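Local structure of protein ElaA (Escherichia coli, 5Z6N) at residues B[26-29]-B[35-38]; B[80-85]-B[89-94]; B[65-70]-B[105-110]; B[131-136]-B[142-147]; B[50-53]-B[58-61]. The protein probably acts as an N-acetyltransferase of the GNAT superfamily, moving an acetyl group from acetyl coenzyme A to an amine. All coordinates share one frame; numbering follows the deposited sequence.

Contact 1: B[26-29]-B[35-38]; sequences AVFV and PYQD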
# COMPACT_ATOMS: atom_id res chain seq x y z
N ALA B 26 -1.91 -6.89 -3.44
CA ALA B 26 -1.74 -8.23 -3.98
C ALA B 26 -2.79 -8.58 -5.02
O ALA B 26 -2.55 -9.42 -5.90
CB ALA B 26 -1.77 -9.25 -2.85
N VAL B 27 -3.96 -7.94 -4.96
CA VAL B 27 -5.06 -8.29 -5.84
C VAL B 27 -5.29 -7.30 -6.98
O VAL B 27 -5.46 -7.70 -8.14
CB VAL B 27 -6.38 -8.40 -5.05
CG1 VAL B 27 -7.56 -8.48 -6.00
CG2 VAL B 27 -6.35 -9.60 -4.13
N PHE B 28 -5.30 -6.01 -6.66
CA PHE B 28 -5.66 -5.00 -7.64
C PHE B 28 -4.42 -4.48 -8.35
O PHE B 28 -4.53 -3.96 -9.46
CB PHE B 28 -6.42 -3.83 -7.03
CG PHE B 28 -7.75 -4.21 -6.44
CD1 PHE B 28 -8.71 -4.84 -7.22
CD2 PHE B 28 -8.05 -3.92 -5.13
CE1 PHE B 28 -9.94 -5.19 -6.69
CE2 PHE B 28 -9.28 -4.26 -4.59
CZ PHE B 28 -10.22 -4.90 -5.37
N VAL B 29 -3.25 -4.58 -7.74
CA VAL B 29 -2.00 -4.15 -8.36
C VAL B 29 -1.25 -5.31 -8.99
O VAL B 29 -0.97 -5.30 -10.18
CB VAL B 29 -1.12 -3.40 -7.34
CG1 VAL B 29 0.24 -3.09 -7.95
CG2 VAL B 29 -1.80 -2.11 -6.89
N PRO B 35 -0.61 -1.31 -12.68
CA PRO B 35 0.17 -0.34 -11.89
C PRO B 35 -0.75 0.86 -11.77
O PRO B 35 -1.06 1.51 -12.77
CB PRO B 35 1.45 -0.16 -12.72
CG PRO B 35 1.05 -0.53 -14.12
CD PRO B 35 0.02 -1.60 -13.98
N TYR B 36 -1.19 1.17 -10.55
CA TYR B 36 -2.08 2.29 -10.31
C TYR B 36 -1.87 2.68 -8.85
O TYR B 36 -1.13 2.02 -8.11
CB TYR B 36 -3.58 2.11 -10.63
CG TYR B 36 -4.41 1.48 -9.54
CD1 TYR B 36 -4.32 0.12 -9.25
CD2 TYR B 36 -5.30 2.25 -8.79
CE1 TYR B 36 -5.09 -0.45 -8.25
CE2 TYR B 36 -6.07 1.68 -7.79
CZ TYR B 36 -5.96 0.33 -7.52
OH TYR B 36 -6.72 -0.23 -6.52
N GLN B 37 -2.53 3.77 -8.44
CA GLN B 37 -2.38 4.31 -7.08
C GLN B 37 -3.48 3.74 -6.19
O GLN B 37 -4.55 4.33 -5.99
CB GLN B 37 -2.42 5.83 -7.12
CG GLN B 37 -2.09 6.50 -5.79
CD GLN B 37 -0.61 6.43 -5.46
OE1 GLN B 37 0.24 6.71 -6.30
NE2 GLN B 37 -0.31 6.05 -4.22
N ASP B 38 -3.21 2.55 -5.64
CA ASP B 38 -4.20 1.90 -4.78
C ASP B 38 -4.40 2.66 -3.47
O ASP B 38 -5.50 2.64 -2.90
CB ASP B 38 -3.77 0.46 -4.49
CG ASP B 38 -4.60 -0.18 -3.40
OD1 ASP B 38 -5.84 -0.20 -3.55
OD2 ASP B 38 -4.03 -0.65 -2.40
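The Y36 ring turns its edge toward the backbone of F28. F28 O lies near the ring plane, 3.8 Å from Y36 CE1. Over one face of the same ring sits the backbone N of D38, offset toward the rim. The F28 ring has V27 CG1 over one face, also toward its rim, and Y36 OH approaches it obliquely. In this GNAT fold the loop after helix 14-31 doubles back, so that residues 35-38 lie against the last turns of that helix, where 26-29 make a wider pi-type turn. F28 and Y36 lie side by side and point the same way. The hydroxyl comes alongside the root of the phenylalanine, with Y36 OH 3.6 Å from F28 CB. Y36 CG stands between its backbone N and carbonyl carbon (chi1 86°), which swings the ring back to the helix. With a serine in its place, F28 CB would probably lose its apolar neighbour from the loop, and V29 CG2 would keep D38 CB alone of its two. D38 OD1 makes salt bridges with R24 and R79, which tie the loop to the helix and to strand 75-82. The second subunit is close: V29 packs on V29 of that chain, and Q37 NE2 bonds Q22 O of it. V29 CG2 itself sits between two loop groups, 3.9 Å from Y36 CE1 and 4.0 Å from D38 CB.

Contact 2: B[80-85]-B[89-94]; sequences VIVSEA and EKVGQQ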
# COMPACT_ATOMS: atom_id res chain seq x y z
N VAL B 80 -13.63 -4.46 -3.29
CA VAL B 80 -14.22 -5.72 -2.84
C VAL B 80 -13.28 -6.87 -3.17
O VAL B 80 -12.94 -7.10 -4.34
CB VAL B 80 -15.60 -5.93 -3.48
CG1 VAL B 80 -16.21 -7.26 -3.03
CG2 VAL B 80 -16.52 -4.75 -3.15
N ILE B 81 -12.85 -7.61 -2.14
CA ILE B 81 -11.85 -8.66 -2.31
C ILE B 81 -12.26 -9.92 -1.56
O ILE B 81 -12.78 -9.85 -0.44
CB ILE B 81 -10.45 -8.23 -1.84
CG1 ILE B 81 -10.01 -6.93 -2.52
CG2 ILE B 81 -9.44 -9.33 -2.12
CD1 ILE B 81 -8.69 -6.43 -2.02
N VAL B 82 -12.01 -11.07 -2.19
CA VAL B 82 -11.82 -12.34 -1.52
C VAL B 82 -10.44 -12.86 -1.92
O VAL B 82 -10.06 -12.77 -3.09
CB VAL B 82 -12.91 -13.36 -1.89
CG1 VAL B 82 -12.57 -14.73 -1.31
CG2 VAL B 82 -14.27 -12.89 -1.41
N SER B 83 -9.69 -13.37 -0.95
CA SER B 83 -8.36 -13.88 -1.24
C SER B 83 -8.46 -15.15 -2.08
O SER B 83 -9.32 -16.00 -1.84
CB SER B 83 -7.58 -14.14 0.05
OG SER B 83 -8.05 -15.30 0.71
N GLU B 84 -7.57 -15.28 -3.07
CA GLU B 84 -7.76 -16.25 -4.15
C GLU B 84 -7.77 -17.69 -3.65
O GLU B 84 -8.35 -18.56 -4.31
CB GLU B 84 -6.70 -16.08 -5.23
CG GLU B 84 -5.30 -15.78 -4.71
CD GLU B 84 -4.94 -14.32 -4.87
OE1 GLU B 84 -5.34 -13.51 -4.01
OE2 GLU B 84 -4.26 -13.99 -5.86
N ALA B 85 -7.15 -17.96 -2.50
CA ALA B 85 -7.20 -19.30 -1.95
C ALA B 85 -8.60 -19.69 -1.49
O ALA B 85 -8.88 -20.88 -1.34
CB ALA B 85 -6.22 -19.43 -0.79
N GLU B 89 -16.87 -19.98 -3.01
CA GLU B 89 -17.35 -20.70 -1.83
C GLU B 89 -18.09 -19.90 -0.76
O GLU B 89 -17.91 -20.16 0.43
CB GLU B 89 -16.19 -21.46 -1.20
CG GLU B 89 -16.57 -22.72 -0.47
CD GLU B 89 -15.47 -23.76 -0.51
OE1 GLU B 89 -14.41 -23.46 -1.09
OE2 GLU B 89 -15.67 -24.86 0.04
N LYS B 90 -18.91 -18.93 -1.18
CA LYS B 90 -19.93 -18.25 -0.39
C LYS B 90 -19.35 -17.08 0.41
O LYS B 90 -20.12 -16.30 0.98
CB LYS B 90 -20.67 -19.18 0.60
CG LYS B 90 -22.17 -19.36 0.33
CD LYS B 90 -22.68 -20.60 1.07
CE LYS B 90 -24.21 -20.69 1.09
NZ LYS B 90 -24.82 -20.95 -0.25
N VAL B 91 -18.03 -16.92 0.49
CA VAL B 91 -17.47 -15.85 1.32
C VAL B 91 -17.73 -14.48 0.70
O VAL B 91 -17.99 -13.51 1.41
CB VAL B 91 -15.97 -16.10 1.57
CG1 VAL B 91 -15.23 -16.25 0.26
CG2 VAL B 91 -15.37 -14.96 2.39
N GLY B 92 -17.66 -14.39 -0.63
CA GLY B 92 -17.97 -13.12 -1.28
C GLY B 92 -19.39 -12.66 -1.00
O GLY B 92 -19.63 -11.48 -0.74
N GLN B 93 -20.34 -13.60 -1.04
CA GLN B 93 -21.71 -13.29 -0.66
C GLN B 93 -21.80 -12.86 0.80
O GLN B 93 -22.66 -12.04 1.16
CB GLN B 93 -22.61 -14.50 -0.94
CG GLN B 93 -23.97 -14.48 -0.26
CD GLN B 93 -23.97 -15.19 1.08
OE1 GLN B 93 -23.48 -16.31 1.19
NE2 GLN B 93 -24.51 -14.53 2.10
N GLN B 94 -20.93 -13.39 1.66
CA GLN B 94 -20.93 -12.99 3.06
C GLN B 94 -20.36 -11.59 3.24
O GLN B 94 -20.89 -10.78 4.02
CB GLN B 94 -20.16 -14.00 3.90
CG GLN B 94 -20.96 -15.25 4.23
CD GLN B 94 -20.07 -16.44 4.55
OE1 GLN B 94 -20.34 -17.56 4.14
NE2 GLN B 94 -18.99 -16.18 5.27
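V82, at the end of strand 75-82, faces G92 in the first turn of helix 91-106 with their CA atoms 6.2 Å apart, and no backbone hydrogen bond links the two segments. Two valines and a glycine make the contact. The V82 side chain points to the helix with both methyls engaged. V82 CG1 meets V91 CG1 at 3.4 Å, and V82 CG2 rests on G92 CA at 3.7 Å. V82 CG1 is anti to the backbone N (chi1 173°), which puts one methyl before each helix residue. The valines meet at a slant. K90 is the N-cap, and Q94 N bonds K90 O to close the first turn. This is the start of the beta-alpha-beta unit that runs on to strand 112-117. In GNAT relatives the loop between such a strand and helix carries the pyrophosphate-binding motif, and the same role is probable here. R87 in that loop donates from NE to V82 O. On the other side of the strand, I81 packs on helix 14-31. Across the contact only carbon meets carbon or backbone, so shape rather than directed bonds sets how the helix start sits on the strand.

Contact 3: B[65-70]-B[105-110]; sequences ILKSDD and HHWPDK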
# COMPACT_ATOMS: atom_id res chain seq x y z
N ILE B 65 -15.90 1.46 2.50
CA ILE B 65 -17.14 2.20 2.34
C ILE B 65 -16.82 3.68 2.41
O ILE B 65 -16.31 4.16 3.44
CB ILE B 65 -18.16 1.80 3.41
CG1 ILE B 65 -18.40 0.29 3.42
CG2 ILE B 65 -19.44 2.56 3.22
CD1 ILE B 65 -19.23 -0.17 4.58
N LEU B 66 -17.13 4.42 1.35
CA LEU B 66 -16.92 5.86 1.31
C LEU B 66 -18.23 6.58 1.60
O LEU B 66 -19.26 6.29 0.98
CB LEU B 66 -16.35 6.29 -0.04
CG LEU B 66 -15.12 5.51 -0.52
CD1 LEU B 66 -14.63 6.03 -1.85
CD2 LEU B 66 -14.00 5.54 0.50
N LYS B 67 -18.19 7.51 2.56
CA LYS B 67 -19.32 8.38 2.88
C LYS B 67 -18.83 9.80 2.57
O LYS B 67 -18.23 10.47 3.42
CB LYS B 67 -19.77 8.22 4.33
CG LYS B 67 -20.85 9.21 4.73
CD LYS B 67 -22.10 9.03 3.87
CE LYS B 67 -22.98 10.27 3.91
NZ LYS B 67 -22.86 11.08 2.66
N SER B 68 -19.14 10.26 1.39
CA SER B 68 -18.62 11.52 0.95
C SER B 68 -19.43 12.11 -0.19
O SER B 68 -20.42 11.58 -0.58
CB SER B 68 -17.16 11.37 0.52
OG SER B 68 -17.04 10.52 -0.60
N ASP B 69 -18.98 13.20 -0.77
CA ASP B 69 -17.88 13.99 -0.25
C ASP B 69 -18.65 14.76 0.75
O ASP B 69 -18.98 15.89 0.51
CB ASP B 69 -17.28 14.91 -1.33
CG ASP B 69 -16.48 14.14 -2.41
OD1 ASP B 69 -16.13 12.97 -2.21
OD2 ASP B 69 -16.16 14.73 -3.45
N ASP B 70 -19.03 14.14 1.83
CA ASP B 70 -19.82 14.81 2.84
C ASP B 70 -20.92 15.63 2.14
O ASP B 70 -21.30 16.66 2.65
CB ASP B 70 -18.98 15.86 3.57
CG ASP B 70 -18.11 15.27 4.64
OD1 ASP B 70 -18.51 14.28 5.25
OD2 ASP B 70 -17.02 15.82 4.89
N HIS B 105 -27.25 0.10 8.26
CA HIS B 105 -27.27 0.60 9.63
C HIS B 105 -26.82 2.05 9.69
O HIS B 105 -27.58 2.92 10.14
CB HIS B 105 -26.37 -0.28 10.51
CG HIS B 105 -26.51 -0.02 11.97
ND1 HIS B 105 -25.94 -0.83 12.93
CD2 HIS B 105 -27.16 0.96 12.65
CE1 HIS B 105 -26.23 -0.36 14.13
NE2 HIS B 105 -26.97 0.73 13.99
N HIS B 106 -25.60 2.34 9.24
CA HIS B 106 -25.02 3.66 9.46
C HIS B 106 -25.80 4.75 8.72
O HIS B 106 -26.13 5.78 9.30
CB HIS B 106 -23.55 3.67 9.06
CG HIS B 106 -22.62 3.32 10.18
ND1 HIS B 106 -22.48 2.04 10.67
CD2 HIS B 106 -21.80 4.10 10.93
CE1 HIS B 106 -21.61 2.04 11.67
NE2 HIS B 106 -21.18 3.28 11.84
N TRP B 107 -26.10 4.52 7.44
CA TRP B 107 -26.80 5.51 6.62
C TRP B 107 -28.01 4.89 5.95
O TRP B 107 -28.01 4.66 4.73
CB TRP B 107 -25.86 6.12 5.59
CG TRP B 107 -24.63 6.64 6.23
CD1 TRP B 107 -24.48 7.81 6.91
CD2 TRP B 107 -23.37 5.98 6.28
NE1 TRP B 107 -23.19 7.93 7.37
CE2 TRP B 107 -22.49 6.82 7.00
CE3 TRP B 107 -22.89 4.77 5.78
CZ2 TRP B 107 -21.16 6.48 7.22
CZ3 TRP B 107 -21.57 4.43 6.01
CH2 TRP B 107 -20.72 5.28 6.73
N PRO B 108 -29.08 4.62 6.71
CA PRO B 108 -30.36 4.30 6.07
C PRO B 108 -30.86 5.53 5.33
O PRO B 108 -30.42 6.66 5.59
CB PRO B 108 -31.27 3.94 7.25
CG PRO B 108 -30.71 4.72 8.39
CD PRO B 108 -29.22 4.79 8.16
N ASP B 109 -31.77 5.31 4.38
CA ASP B 109 -32.30 6.38 3.54
C ASP B 109 -31.19 7.03 2.71
O ASP B 109 -31.17 8.24 2.49
CB ASP B 109 -33.05 7.43 4.37
CG ASP B 109 -33.91 6.81 5.44
OD1 ASP B 109 -34.37 5.67 5.25
OD2 ASP B 109 -34.13 7.46 6.49
N LYS B 110 -30.25 6.20 2.25
CA LYS B 110 -29.23 6.58 1.29
C LYS B 110 -28.95 5.33 0.45
O LYS B 110 -28.73 4.24 1.02
CB LYS B 110 -27.94 7.10 1.92
CG LYS B 110 -27.88 8.60 2.11
CD LYS B 110 -26.43 9.08 2.23
CE LYS B 110 -26.34 10.61 2.20
NZ LYS B 110 -27.09 11.24 3.32
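Near the far end of strand 59-67, K67 lays its aliphatic chain along the indole of W107, the first residue to leave helix 91-106. The contact thus joins a strand of the central GNAT sheet to the turn after the helix that packs on it. K67 CB lies on one face of the indole, above its rim, 3.6 Å from W107 CZ2. K67 CG passes just outside the rim, 3.7 Å from W107 CE2. K67 CD then stands over the five-membered ring of W107, 3.8 Å from its centroid and 10° off the normal, a CH-pi contact. The lysine chain starts anti to its backbone N (chi1 175°) and bends at chi2, which runs it along one side of the indole, from CB near CZ2 to CD over the five-membered ring. H106 CB lies on the opposite face, toward the rim. Two residues earlier in the strand, I65 adds a branch, with I65 CG2 4.0 Å from W107 CZ3. I65 also packs on T99, T102 and C103 of the helix. V75 of strand 75-82 touches both W107 and K110. Past the indole, K67 crosses K110 at about a right angle. K67 NZ is 3.5 Å from K110 CE, and K67 NZ and K110 NZ are 4.3 Å apart. K67 NZ is far from the five-membered ring, so any cation-pi attraction is weak at most. The grip on W107 is therefore largely apolar, made by methylenes, while the two ammonium groups, close together, probably repel each other.

Contact 4: B[131-136]-B[142-147]; sequences PVTEVY and PHIGMA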
# COMPACT_ATOMS: atom_id res chain seq x y z
N PRO B 131 -27.46 -1.97 -12.98
CA PRO B 131 -26.63 -1.03 -13.74
C PRO B 131 -27.25 0.35 -13.82
O PRO B 131 -28.43 0.51 -14.13
CB PRO B 131 -26.54 -1.69 -15.12
CG PRO B 131 -27.56 -2.80 -15.12
CD PRO B 131 -27.66 -3.23 -13.69
N VAL B 132 -26.44 1.36 -13.51
CA VAL B 132 -26.80 2.76 -13.66
C VAL B 132 -25.85 3.46 -14.63
O VAL B 132 -25.64 4.67 -14.54
CB VAL B 132 -26.84 3.49 -12.31
CG1 VAL B 132 -27.97 2.97 -11.45
CG2 VAL B 132 -25.51 3.32 -11.58
N THR B 133 -25.29 2.72 -15.58
CA THR B 133 -24.13 3.17 -16.33
C THR B 133 -24.05 2.36 -17.62
O THR B 133 -24.67 1.30 -17.73
CB THR B 133 -22.87 3.03 -15.45
OG1 THR B 133 -22.87 4.07 -14.46
CG2 THR B 133 -21.59 3.12 -16.23
N GLU B 134 -23.34 2.91 -18.61
CA GLU B 134 -22.97 2.18 -19.82
C GLU B 134 -21.68 1.39 -19.59
O GLU B 134 -20.81 1.78 -18.80
CB GLU B 134 -22.75 3.14 -21.00
CG GLU B 134 -24.02 3.63 -21.68
CD GLU B 134 -24.95 2.50 -22.06
OE1 GLU B 134 -25.88 2.24 -21.28
OE2 GLU B 134 -24.75 1.88 -23.13
N VAL B 135 -21.55 0.27 -20.30
CA VAL B 135 -20.32 -0.52 -20.18
C VAL B 135 -19.15 0.30 -20.71
O VAL B 135 -19.18 0.82 -21.83
CB VAL B 135 -20.45 -1.85 -20.94
CG1 VAL B 135 -19.11 -2.59 -20.92
CG2 VAL B 135 -21.52 -2.72 -20.31
N TYR B 136 -18.12 0.45 -19.88
CA TYR B 136 -16.88 1.11 -20.29
C TYR B 136 -15.71 0.39 -19.62
O TYR B 136 -15.88 -0.61 -18.92
CB TYR B 136 -16.92 2.61 -19.98
CG TYR B 136 -16.95 2.97 -18.51
CD1 TYR B 136 -18.12 2.84 -17.78
CD2 TYR B 136 -15.82 3.45 -17.87
CE1 TYR B 136 -18.16 3.18 -16.44
CE2 TYR B 136 -15.85 3.79 -16.53
CZ TYR B 136 -17.02 3.65 -15.82
OH TYR B 136 -17.06 3.98 -14.49
N PRO B 142 -13.69 -4.03 -18.73
CA PRO B 142 -15.11 -3.72 -18.78
C PRO B 142 -15.72 -3.44 -17.41
O PRO B 142 -15.68 -4.29 -16.52
CB PRO B 142 -15.71 -4.99 -19.39
CG PRO B 142 -14.59 -5.55 -20.26
CD PRO B 142 -13.30 -4.86 -19.88
N HIS B 143 -16.25 -2.23 -17.24
CA HIS B 143 -16.86 -1.79 -16.00
C HIS B 143 -18.30 -1.34 -16.24
O HIS B 143 -18.65 -0.87 -17.33
CB HIS B 143 -16.09 -0.62 -15.35
CG HIS B 143 -14.73 -0.99 -14.87
ND1 HIS B 143 -14.17 -0.41 -13.75
CD2 HIS B 143 -13.81 -1.86 -15.35
CE1 HIS B 143 -12.96 -0.92 -13.55
NE2 HIS B 143 -12.72 -1.80 -14.51
N ILE B 144 -19.13 -1.50 -15.21
CA ILE B 144 -20.46 -0.92 -15.18
C ILE B 144 -20.66 -0.30 -13.81
O ILE B 144 -20.22 -0.85 -12.79
CB ILE B 144 -21.56 -1.97 -15.49
CG1 ILE B 144 -22.82 -1.29 -16.02
CG2 ILE B 144 -21.90 -2.81 -14.28
CD1 ILE B 144 -22.76 -1.00 -17.48
N GLY B 145 -21.28 0.88 -13.78
CA GLY B 145 -21.67 1.47 -12.52
C GLY B 145 -23.00 0.91 -12.07
O GLY B 145 -23.93 0.74 -12.86
N MET B 146 -23.08 0.59 -10.78
CA MET B 146 -24.25 -0.06 -10.21
C MET B 146 -24.62 0.62 -8.91
O MET B 146 -23.78 1.23 -8.24
CB MET B 146 -24.00 -1.56 -9.99
CG MET B 146 -23.61 -2.30 -11.26
SD MET B 146 -23.26 -4.05 -11.01
CE MET B 146 -24.89 -4.74 -11.22
N ALA B 147 -25.90 0.52 -8.55
CA ALA B 147 -26.38 1.11 -7.31
C ALA B 147 -27.56 0.31 -6.80
O ALA B 147 -28.30 -0.31 -7.58
CB ALA B 147 -26.76 2.58 -7.50
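T133 points at the neighbouring strand and sets its CB and CG2 against the backbone of G145, with T133 CB 3.2 Å from G145 N. The glycine matters here, since a CB on it would run into T133 OG1. That hydroxyl makes a weak bond back to V132 O. Without OG1 and CG2, an alanine here would probably leave V132 O without this partner and the G145 amide with thinner cover. I144 lies against the backbone of 133-135. I144 CD1 is turned by chi2 (83°) against the V135 side chain, 3.5 Å from V135 CG2, and the two residues meet obliquely. I144 CG1 meets P131 CB at 3.8 Å. P131 also crosses M146 at a slant, with P131 CD 4.0 Å from M146 CE. The contact belongs to the C-terminal antiparallel pair of strands in the GNAT sheet, the outermost 129-131 and 143-148, which bonds on to strand 112-117. Residues 132-136 follow the first strand as a loop that runs beside the second. P131 and M146 are a non-hydrogen-bonded pair whose side chains diverge. Y136 and H143 are a hydrogen-bonded pair, and between the two pairs the register slips by two residues. V132 N bonds G145 O at 2.7 Å, nearly straight at 168°, with the donor tilted from the carbonyl plane. Y136 N reaches H143 O at 2.9 Å in the carbonyl plane. Further along strand 143-148, V132 CG1 meets A147 CB. The Y136 ring folds back over H143, which places H143 CB over one ring face, 4.4 Å from Y136 CZ, while E134 O lies at the ring edge in its plane.

Contact 5: B[50-53]-B[58-61]; sequences HILG and ELVA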
# COMPACT_ATOMS: atom_id res chain seq x y z
N HIS B 50 -14.04 0.35 7.14
CA HIS B 50 -13.46 -0.80 6.46
C HIS B 50 -13.97 -2.09 7.08
O HIS B 50 -14.15 -2.17 8.30
CB HIS B 50 -11.92 -0.77 6.51
CG HIS B 50 -11.32 0.57 6.20
ND1 HIS B 50 -11.35 1.63 7.09
CD2 HIS B 50 -10.70 1.03 5.09
CE1 HIS B 50 -10.76 2.68 6.54
NE2 HIS B 50 -10.35 2.34 5.33
N ILE B 51 -14.19 -3.09 6.23
CA ILE B 51 -14.70 -4.38 6.66
C ILE B 51 -13.68 -5.44 6.26
O ILE B 51 -13.26 -5.50 5.10
CB ILE B 51 -16.09 -4.66 6.05
CG1 ILE B 51 -17.08 -3.66 6.65
CG2 ILE B 51 -16.52 -6.10 6.30
CD1 ILE B 51 -18.39 -3.58 5.96
N LEU B 52 -13.26 -6.24 7.24
CA LEU B 52 -12.16 -7.19 7.08
C LEU B 52 -12.65 -8.58 7.44
O LEU B 52 -13.27 -8.77 8.49
CB LEU B 52 -10.97 -6.81 7.98
CG LEU B 52 -10.58 -5.34 8.15
CD1 LEU B 52 -9.53 -5.15 9.22
CD2 LEU B 52 -10.09 -4.78 6.86
N GLY B 53 -12.36 -9.55 6.58
CA GLY B 53 -12.61 -10.94 6.90
C GLY B 53 -11.32 -11.64 7.30
O GLY B 53 -10.38 -11.69 6.50
N GLU B 58 -5.16 -14.09 9.15
CA GLU B 58 -4.99 -13.94 7.71
C GLU B 58 -6.19 -13.17 7.17
O GLU B 58 -7.33 -13.53 7.45
CB GLU B 58 -4.87 -15.30 7.01
CG GLU B 58 -4.43 -15.20 5.56
CD GLU B 58 -3.33 -16.18 5.21
OE1 GLU B 58 -2.31 -15.74 4.66
OE2 GLU B 58 -3.50 -17.38 5.49
N LEU B 59 -5.91 -12.11 6.41
CA LEU B 59 -6.96 -11.25 5.87
C LEU B 59 -7.38 -11.81 4.51
O LEU B 59 -6.64 -11.69 3.53
CB LEU B 59 -6.48 -9.81 5.74
CG LEU B 59 -7.52 -8.91 5.09
CD1 LEU B 59 -8.70 -8.71 6.03
CD2 LEU B 59 -6.92 -7.60 4.72
N VAL B 60 -8.57 -12.41 4.47
CA VAL B 60 -9.04 -13.16 3.31
C VAL B 60 -10.30 -12.55 2.70
O VAL B 60 -10.91 -13.16 1.83
CB VAL B 60 -9.27 -14.64 3.68
CG1 VAL B 60 -7.97 -15.26 4.18
CG2 VAL B 60 -10.36 -14.76 4.72
N ALA B 61 -10.69 -11.36 3.14
CA ALA B 61 -11.87 -10.68 2.61
C ALA B 61 -11.83 -9.23 3.07
O ALA B 61 -11.44 -8.95 4.21
CB ALA B 61 -13.17 -11.35 3.08
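Backbone atoms of G53, V60 and A61 carry the polar part of this contact. G53 N donates to A61 O at 2.6 Å and 175°, although the donor stands well above the plane of that carbonyl. G53 O takes V60 N at 2.8 Å, nearly in line with its C=O bond. A61 N also turns to G53 O, but this bond is long, bent and weak. G53 O thus serves V60 N well and A61 N only poorly. Two CA-H...O contacts add to these bonds: L52 CA lies 3.4 Å from A61 O, and L59 CA lies 3.5 Å from G53 O.

The apolar contacts are fewer. L59 CD1 meets L52 CB at 3.5 Å. L59 CG is anti to the backbone N (chi1 176°), and the bend at chi2 brings this methyl back toward the first strand. A61 CB rests 3.9 Å from G53 CA, where a side chain on the glycine would clash with the alanine methyl. Around the pair, L52 bonds to Q5 of strand 3-8 and V60 to S83 through their backbones. I51 packs on L95, T99 and T102 of helix 91-106.

The two short strand segments approach to 5.3 Å between axes, at 110° between their directions, so they splay strongly. Two residues, V60 and A61, stand opposite the single G53. This is the mark of a classic beta bulge, set near the turn of the antiparallel hairpin 49-54/59-67 in the central GNAT sheet.

Contact 5 is the most deeply buried, while contacts 1 to 4 are only partly so, and contact 4 lies at the sheet margin with many exposed residues. Contacts 4 and 5 are antiparallel and bonded through backbone amides, but one side of contact 4 is mostly loop. Contacts 1, 2 and 3 have no hydrogen bond across them and rest on side chains. Contacts 2 and 3 both use helix 91-106, one at its start with small apolar groups, the other past its end with an indole and lysines. Contacts 3 and 5 share strand 59-67 and touch through I65 and I51. Contact 2 joins contact 5 by packing and a probable backbone bond from S83 N to V60 O, and meets contact 1 where F28 touches I81. Contact 1 alone borders the second subunit.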